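Local coordinates for alpha-1,2-mannosidase (Bacteroides thetaiotaomicron, PDB 2WW2), which is a calcium-dependent glycoside hydrolase of family GH92 that probably removes mannose from alpha-mannosides with inversion of anomeric configuration, at residues A[483-493]-A[501-509]. Residues are numbered along the deposited sequence; the frame is centred on the assembly and turned at random.
Sequences NLYYPEHGFMW and WRDRFDATE
The indole of W493 ties the hairpin to the chain that follows through R502: its NE1 donates a nearly straight bond (174°) to R502 O, 2.8 Å away. R502 O lies in the indole plane, although the donor sits above the plane of that carbonyl. F505 turns an edge onto one indole face, CD1 coming 3.5 Å from W493 CD2. The F505 ring in turn carries H489 in an offset stack, centroids 4.5 Å apart, and its CZ reaches 3.4 Å from F491 CB. W493, F505, H489 and F491 form an aromatic cluster between the short antiparallel hairpin of strands 485-486 and 491-492 and the loop 501-509, in the family GH92 catalytic domain. Beside it, with CG anti to the backbone N (chi1 -157°), Y486 brings its ring end in to lie face to face on the five-membered ring of W501, planes at 10°, and H489 CD2 covers the opposite face of the Y486 ring. A water joins Y486 OH to R502 O, giving that carbonyl a second donor. Replacing W493 by an alanine would probably cost R502 O its indole donor and leave the F505 edge without the face it packs on. Farther out, A507 CB sits 3.8 Å from the F491 ring centroid. E509, at the W493 edge, forms a salt bridge with R504 of the second subunit.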
ATOM      1  N   ASN A 483     -28.340   8.417  10.911  1.00 11.05           N
ATOM      2  CA  ASN A 483     -29.144   7.764   9.909  1.00 10.66           C
ATOM      3  C   ASN A 483     -28.284   7.123   8.824  1.00 10.75           C
ATOM      4  O   ASN A 483     -28.785   6.340   8.020  1.00  9.83           O
ATOM      5  CB  ASN A 483     -30.123   8.764   9.278  1.00 11.03           C
ATOM      6  CG  ASN A 483     -31.215   9.192  10.234  1.00 13.15           C
ATOM      7  OD1 ASN A 483     -31.664   8.401  11.063  1.00 14.71           O
ATOM      8  ND2 ASN A 483     -31.651  10.444  10.129  1.00 13.71           N
ATOM      9  N   LEU A 484     -26.992   7.449   8.796  1.00  9.98           N
ATOM     10  CA  LEU A 484     -26.109   6.859   7.788  1.00 10.78           C
ATOM     11  C   LEU A 484     -25.019   5.944   8.357  1.00 10.99           C
ATOM     12  O   LEU A 484     -24.192   5.409   7.620  1.00 10.67           O
ATOM     13  CB  LEU A 484     -25.488   7.952   6.899  1.00 10.01           C
ATOM     14  CG  LEU A 484     -26.522   8.687   6.037  1.00  9.65           C
ATOM     15  CD1 LEU A 484     -25.850   9.784   5.199  1.00 10.07           C
ATOM     16  CD2 LEU A 484     -27.303   7.721   5.155  1.00  9.04           C
ATOM     17  N   TYR A 485     -25.033   5.754   9.666  1.00 11.74           N
ATOM     18  CA  TYR A 485     -24.113   4.823  10.290  1.00 12.25           C
ATOM     19  C   TYR A 485     -24.585   3.383  10.025  1.00 12.74           C
ATOM     20  O   TYR A 485     -25.712   3.015  10.356  1.00 12.12           O
ATOM     21  CB  TYR A 485     -24.005   5.111  11.785  1.00 12.36           C
ATOM     22  CG  TYR A 485     -22.909   4.321  12.456  1.00 13.34           C
ATOM     23  CD1 TYR A 485     -21.596   4.767  12.421  1.00 13.10           C
ATOM     24  CD2 TYR A 485     -23.187   3.128  13.120  1.00 13.92           C
ATOM     25  CE1 TYR A 485     -20.592   4.058  13.036  1.00 13.77           C
ATOM     26  CE2 TYR A 485     -22.181   2.400  13.735  1.00 14.64           C
ATOM     27  CZ  TYR A 485     -20.883   2.872  13.683  1.00 14.43           C
ATOM     28  OH  TYR A 485     -19.864   2.188  14.292  1.00 14.69           O
ATOM     29  N   TYR A 486     -23.728   2.593   9.381  1.00 13.68           N
ATOM     30  CA  TYR A 486     -24.087   1.245   8.912  1.00 14.74           C
ATOM     31  C   TYR A 486     -23.701   0.267  10.022  1.00 15.20           C
ATOM     32  O   TYR A 486     -22.526  -0.084  10.143  1.00 14.88           O
ATOM     33  CB  TYR A 486     -23.264   0.928   7.655  1.00 14.57           C
ATOM     34  CG  TYR A 486     -23.834  -0.134   6.730  1.00 15.11           C
ATOM     35  CD1 TYR A 486     -24.750  -1.076   7.180  1.00 15.87           C
ATOM     36  CD2 TYR A 486     -23.432  -0.197   5.399  1.00 15.39           C
ATOM     37  CE1 TYR A 486     -25.267  -2.058   6.301  1.00 16.77           C
ATOM     38  CE2 TYR A 486     -23.935  -1.165   4.528  1.00 16.85           C
ATOM     39  CZ  TYR A 486     -24.846  -2.085   4.984  1.00 17.28           C
ATOM     40  OH  TYR A 486     -25.325  -3.031   4.098  1.00 19.21           O
ATOM     41  N   PRO A 487     -24.676  -0.177  10.839  1.00 16.21           N
ATOM     42  CA  PRO A 487     -24.273  -0.881  12.063  1.00 16.91           C
ATOM     43  C   PRO A 487     -23.484  -2.165  11.802  1.00 17.79           C
ATOM     44  O   PRO A 487     -22.500  -2.417  12.496  1.00 18.29           O
ATOM     45  CB  PRO A 487     -25.601  -1.180  12.786  1.00 17.05           C
ATOM     46  CG  PRO A 487     -26.662  -0.427  12.039  1.00 18.02           C
ATOM     47  CD  PRO A 487     -26.136  -0.116  10.660  1.00 15.58           C
ATOM     48  N   GLU A 488     -23.885  -2.949  10.800  1.00 18.42           N
ATOM     49  CA  GLU A 488     -23.157  -4.183  10.464  1.00 19.26           C
ATOM     50  C   GLU A 488     -21.681  -3.936  10.145  1.00 19.52           C
ATOM     51  O   GLU A 488     -20.844  -4.825  10.328  1.00 20.35           O
ATOM     52  CB  GLU A 488     -23.819  -4.933   9.297  1.00 19.45           C
ATOM     53  N   HIS A 489     -21.355  -2.739   9.659  1.00 18.70           N
ATOM     54  CA  HIS A 489     -19.990  -2.459   9.240  1.00 17.59           C
ATOM     55  C   HIS A 489     -19.235  -1.487  10.151  1.00 16.97           C
ATOM     56  O   HIS A 489     -18.003  -1.474  10.149  1.00 16.67           O
ATOM     57  CB  HIS A 489     -19.973  -1.985   7.788  1.00 17.75           C
ATOM     58  CG  HIS A 489     -20.425  -3.031   6.822  1.00 18.08           C
ATOM     59  ND1 HIS A 489     -19.650  -4.122   6.495  1.00 18.76           N
ATOM     60  CD2 HIS A 489     -21.588  -3.179   6.143  1.00 19.29           C
ATOM     61  CE1 HIS A 489     -20.309  -4.891   5.646  1.00 19.18           C
ATOM     62  NE2 HIS A 489     -21.489  -4.342   5.419  1.00 19.45           N
ATOM     63  N   GLY A 490     -19.966  -0.684  10.925  1.00 15.80           N
ATOM     64  CA  GLY A 490     -19.340   0.208  11.901  1.00 15.38           C
ATOM     65  C   GLY A 490     -18.741   1.471  11.297  1.00 14.61           C
ATOM     66  O   GLY A 490     -17.806   2.066  11.858  1.00 15.21           O
ATOM     67  N   PHE A 491     -19.287   1.888  10.156  1.00 13.69           N
ATOM     68  CA  PHE A 491     -18.837   3.095   9.465  1.00 12.86           C
ATOM     69  C   PHE A 491     -20.017   3.840   8.843  1.00 12.64           C
ATOM     70  O   PHE A 491     -21.075   3.253   8.610  1.00 12.07           O
ATOM     71  CB  PHE A 491     -17.912   2.711   8.319  1.00 12.58           C
ATOM     72  CG  PHE A 491     -16.516   2.367   8.740  1.00 13.21           C
ATOM     73  CD1 PHE A 491     -15.563   3.364   8.895  1.00 13.06           C
ATOM     74  CD2 PHE A 491     -16.135   1.046   8.923  1.00 12.64           C
ATOM     75  CE1 PHE A 491     -14.263   3.050   9.253  1.00 13.37           C
ATOM     76  CE2 PHE A 491     -14.829   0.725   9.273  1.00 14.41           C
ATOM     77  CZ  PHE A 491     -13.891   1.729   9.441  1.00 13.60           C
ATOM     78  N   MET A 492     -19.819   5.116   8.519  1.00 11.51           N
ATOM     79  CA  MET A 492     -20.815   5.850   7.748  1.00 11.39           C
ATOM     80  C   MET A 492     -20.840   5.279   6.328  1.00 11.57           C
ATOM     81  O   MET A 492     -19.792   4.906   5.783  1.00 11.29           O
ATOM     82  CB  MET A 492     -20.470   7.348   7.716  1.00 11.57           C
ATOM     83  CG  MET A 492     -20.609   8.034   9.085  1.00 10.30           C
ATOM     84  SD  MET A 492     -22.319   8.032   9.679  1.00 11.88           S
ATOM     85  CE  MET A 492     -22.071   8.755  11.315  1.00  8.48           C
ATOM     86  N   TRP A 493     -22.028   5.194   5.739  1.00 10.87           N
ATOM     87  CA  TRP A 493     -22.155   4.705   4.358  1.00 11.45           C
ATOM     88  C   TRP A 493     -23.248   5.540   3.701  1.00 11.44           C
ATOM     89  O   TRP A 493     -23.417   6.709   4.056  1.00 11.19           O
ATOM     90  CB  TRP A 493     -22.476   3.202   4.358  1.00 11.16           C
ATOM     91  CG  TRP A 493     -22.300   2.461   3.069  1.00 11.67           C
ATOM     92  CD1 TRP A 493     -23.196   1.598   2.510  1.00 11.77           C
ATOM     93  CD2 TRP A 493     -21.151   2.463   2.204  1.00 11.65           C
ATOM     94  NE1 TRP A 493     -22.687   1.073   1.347  1.00 13.34           N
ATOM     95  CE2 TRP A 493     -21.436   1.593   1.131  1.00 11.92           C
ATOM     96  CE3 TRP A 493     -19.914   3.135   2.220  1.00 11.77           C
ATOM     97  CZ2 TRP A 493     -20.534   1.362   0.085  1.00 13.36           C
ATOM     98  CZ3 TRP A 493     -19.014   2.900   1.173  1.00 11.96           C
ATOM     99  CH2 TRP A 493     -19.332   2.023   0.126  1.00 11.75           C
ATOM    100  N   TRP A 501     -29.177   0.393   1.432  1.00 14.84           N
ATOM    101  CA  TRP A 501     -27.732   0.669   1.525  1.00 14.84           C
ATOM    102  C   TRP A 501     -27.036   0.384   0.188  1.00 15.29           C
ATOM    103  O   TRP A 501     -27.354  -0.591  -0.505  1.00 14.73           O
ATOM    104  CB  TRP A 501     -27.064  -0.200   2.586  1.00 14.71           C
ATOM    105  CG  TRP A 501     -27.434   0.045   4.024  1.00 15.18           C
ATOM    106  CD1 TRP A 501     -28.141  -0.793   4.838  1.00 15.26           C
ATOM    107  CD2 TRP A 501     -27.050   1.167   4.843  1.00 14.99           C
ATOM    108  NE1 TRP A 501     -28.238  -0.255   6.101  1.00 15.82           N
ATOM    109  CE2 TRP A 501     -27.579   0.945   6.131  1.00 15.33           C
ATOM    110  CE3 TRP A 501     -26.323   2.339   4.607  1.00 15.45           C
ATOM    111  CZ2 TRP A 501     -27.403   1.852   7.182  1.00 15.89           C
ATOM    112  CZ3 TRP A 501     -26.151   3.239   5.653  1.00 15.02           C
ATOM    113  CH2 TRP A 501     -26.691   2.988   6.923  1.00 15.32           C
ATOM    114  N   ARG A 502     -26.074   1.217  -0.178  1.00 15.10           N
ATOM    115  CA  ARG A 502     -25.296   0.962  -1.388  1.00 16.38           C
ATOM    116  C   ARG A 502     -24.583  -0.393  -1.268  1.00 16.26           C
ATOM    117  O   ARG A 502     -24.135  -0.772  -0.185  1.00 16.24           O
ATOM    118  CB  ARG A 502     -24.295   2.098  -1.636  1.00 16.38           C
ATOM    119  CG  ARG A 502     -23.453   1.902  -2.882  1.00 19.12           C
ATOM    120  CD  ARG A 502     -22.776   3.170  -3.382  1.00 23.99           C
ATOM    121  NE  ARG A 502     -21.558   3.479  -2.657  1.00 26.34           N
ATOM    122  CZ  ARG A 502     -20.461   4.018  -3.195  1.00 26.44           C
ATOM    123  NH1 ARG A 502     -20.399   4.301  -4.489  1.00 27.14           N
ATOM    124  NH2 ARG A 502     -19.412   4.269  -2.427  1.00 24.39           N
ATOM    125  N   ASP A 503     -24.516  -1.134  -2.372  1.00 16.32           N
ATOM    126  CA  ASP A 503     -23.896  -2.459  -2.392  1.00 16.45           C
ATOM    127  C   ASP A 503     -22.414  -2.390  -2.029  1.00 15.53           C
ATOM    128  O   ASP A 503     -21.765  -1.366  -2.244  1.00 14.25           O
ATOM    129  CB  ASP A 503     -23.972  -3.052  -3.809  1.00 17.29           C
ATOM    130  CG  ASP A 503     -25.395  -3.376  -4.249  1.00 20.16           C
ATOM    131  OD1 ASP A 503     -26.298  -3.490  -3.391  1.00 23.82           O
ATOM    132  OD2 ASP A 503     -25.601  -3.544  -5.474  1.00 23.47           O
ATOM    133  N   ARG A 504     -21.884  -3.497  -1.523  1.00 15.18           N
ATOM    134  CA  ARG A 504     -20.430  -3.718  -1.416  1.00 15.35           C
ATOM    135  C   ARG A 504     -19.717  -2.665  -0.587  1.00 14.89           C
ATOM    136  O   ARG A 504     -18.901  -1.890  -1.097  1.00 14.56           O
ATOM    137  CB  ARG A 504     -19.765  -3.856  -2.794  1.00 15.44           C
ATOM    138  CG  ARG A 504     -20.245  -5.044  -3.613  1.00 17.15           C
ATOM    139  CD  ARG A 504     -19.814  -6.401  -3.026  1.00 20.14           C
ATOM    140  NE  ARG A 504     -18.508  -6.848  -3.520  1.00 22.04           N
ATOM    141  CZ  ARG A 504     -18.329  -7.525  -4.655  1.00 24.25           C
ATOM    142  NH1 ARG A 504     -19.368  -7.813  -5.430  1.00 23.17           N
ATOM    143  NH2 ARG A 504     -17.112  -7.905  -5.029  1.00 23.98           N
ATOM    144  N   PHE A 505     -20.023  -2.662   0.703  1.00 14.66           N
ATOM    145  CA  PHE A 505     -19.422  -1.712   1.610  1.00 14.80           C
ATOM    146  C   PHE A 505     -17.905  -1.732   1.499  1.00 14.70           C
ATOM    147  O   PHE A 505     -17.301  -2.787   1.447  1.00 14.25           O
ATOM    148  CB  PHE A 505     -19.815  -1.974   3.069  1.00 14.76           C
ATOM    149  CG  PHE A 505     -19.057  -1.094   4.021  1.00 15.82           C
ATOM    150  CD1 PHE A 505     -19.473   0.210   4.249  1.00 15.73           C
ATOM    151  CD2 PHE A 505     -17.877  -1.532   4.602  1.00 16.06           C
ATOM    152  CE1 PHE A 505     -18.745   1.053   5.084  1.00 17.73           C
ATOM    153  CE2 PHE A 505     -17.143  -0.694   5.435  1.00 17.82           C
ATOM    154  CZ  PHE A 505     -17.577   0.596   5.676  1.00 16.95           C
ATOM    155  N   ASP A 506     -17.289  -0.557   1.475  1.00 15.12           N
ATOM    156  CA  ASP A 506     -15.833  -0.466   1.423  1.00 15.43           C
ATOM    157  C   ASP A 506     -15.415   0.822   2.140  1.00 15.57           C
ATOM    158  O   ASP A 506     -15.627   1.930   1.640  1.00 15.59           O
ATOM    159  CB  ASP A 506     -15.357  -0.472  -0.034  1.00 15.81           C
ATOM    160  CG  ASP A 506     -13.846  -0.331  -0.169  1.00 16.82           C
ATOM    161  OD1 ASP A 506     -13.148  -0.184   0.850  1.00 15.90           O
ATOM    162  OD2 ASP A 506     -13.354  -0.355  -1.316  1.00 19.92           O
ATOM    163  N   ALA A 507     -14.834   0.674   3.322  1.00 15.90           N
ATOM    164  CA  ALA A 507     -14.491   1.824   4.143  1.00 16.04           C
ATOM    165  C   ALA A 507     -13.444   2.733   3.501  1.00 16.96           C
ATOM    166  O   ALA A 507     -13.307   3.902   3.887  1.00 16.91           O
ATOM    167  CB  ALA A 507     -14.031   1.352   5.523  1.00 16.11           C
ATOM    168  N   THR A 508     -12.716   2.212   2.511  1.00 17.41           N
ATOM    169  CA  THR A 508     -11.573   2.935   1.952  1.00 18.23           C
ATOM    170  C   THR A 508     -11.898   3.572   0.608  1.00 17.84           C
ATOM    171  O   THR A 508     -11.061   4.244   0.018  1.00 17.47           O
ATOM    172  CB  THR A 508     -10.328   2.010   1.780  1.00 18.48           C
ATOM    173  OG1 THR A 508     -10.601   0.996   0.800  1.00 22.68           O
ATOM    174  CG2 THR A 508      -9.980   1.336   3.076  1.00 19.82           C
ATOM    175  N   GLU A 509     -13.122   3.381   0.134  1.00 17.21           N
ATOM    176  CA  GLU A 509     -13.487   3.841  -1.208  1.00 17.61           C
ATOM    177  C   GLU A 509     -13.831   5.339  -1.272  1.00 17.32           C
ATOM    178  O   GLU A 509     -14.763   5.807  -0.625  1.00 16.75           O
ATOM    179  CB  GLU A 509     -14.630   2.979  -1.760  1.00 17.55           C
ATOM    180  CG  GLU A 509     -15.097   3.364  -3.154  1.00 18.19           C
ATOM    181  CD  GLU A 509     -16.230   2.467  -3.624  1.00 21.80           C
ATOM    182  OE1 GLU A 509     -16.586   2.511  -4.820  1.00 23.05           O
ATOM    183  OE2 GLU A 509     -16.759   1.704  -2.793  1.00 21.31           O
TER
HETATM  184  O   HOH W   1     -24.526  -2.892   1.468  1.00 15.33           O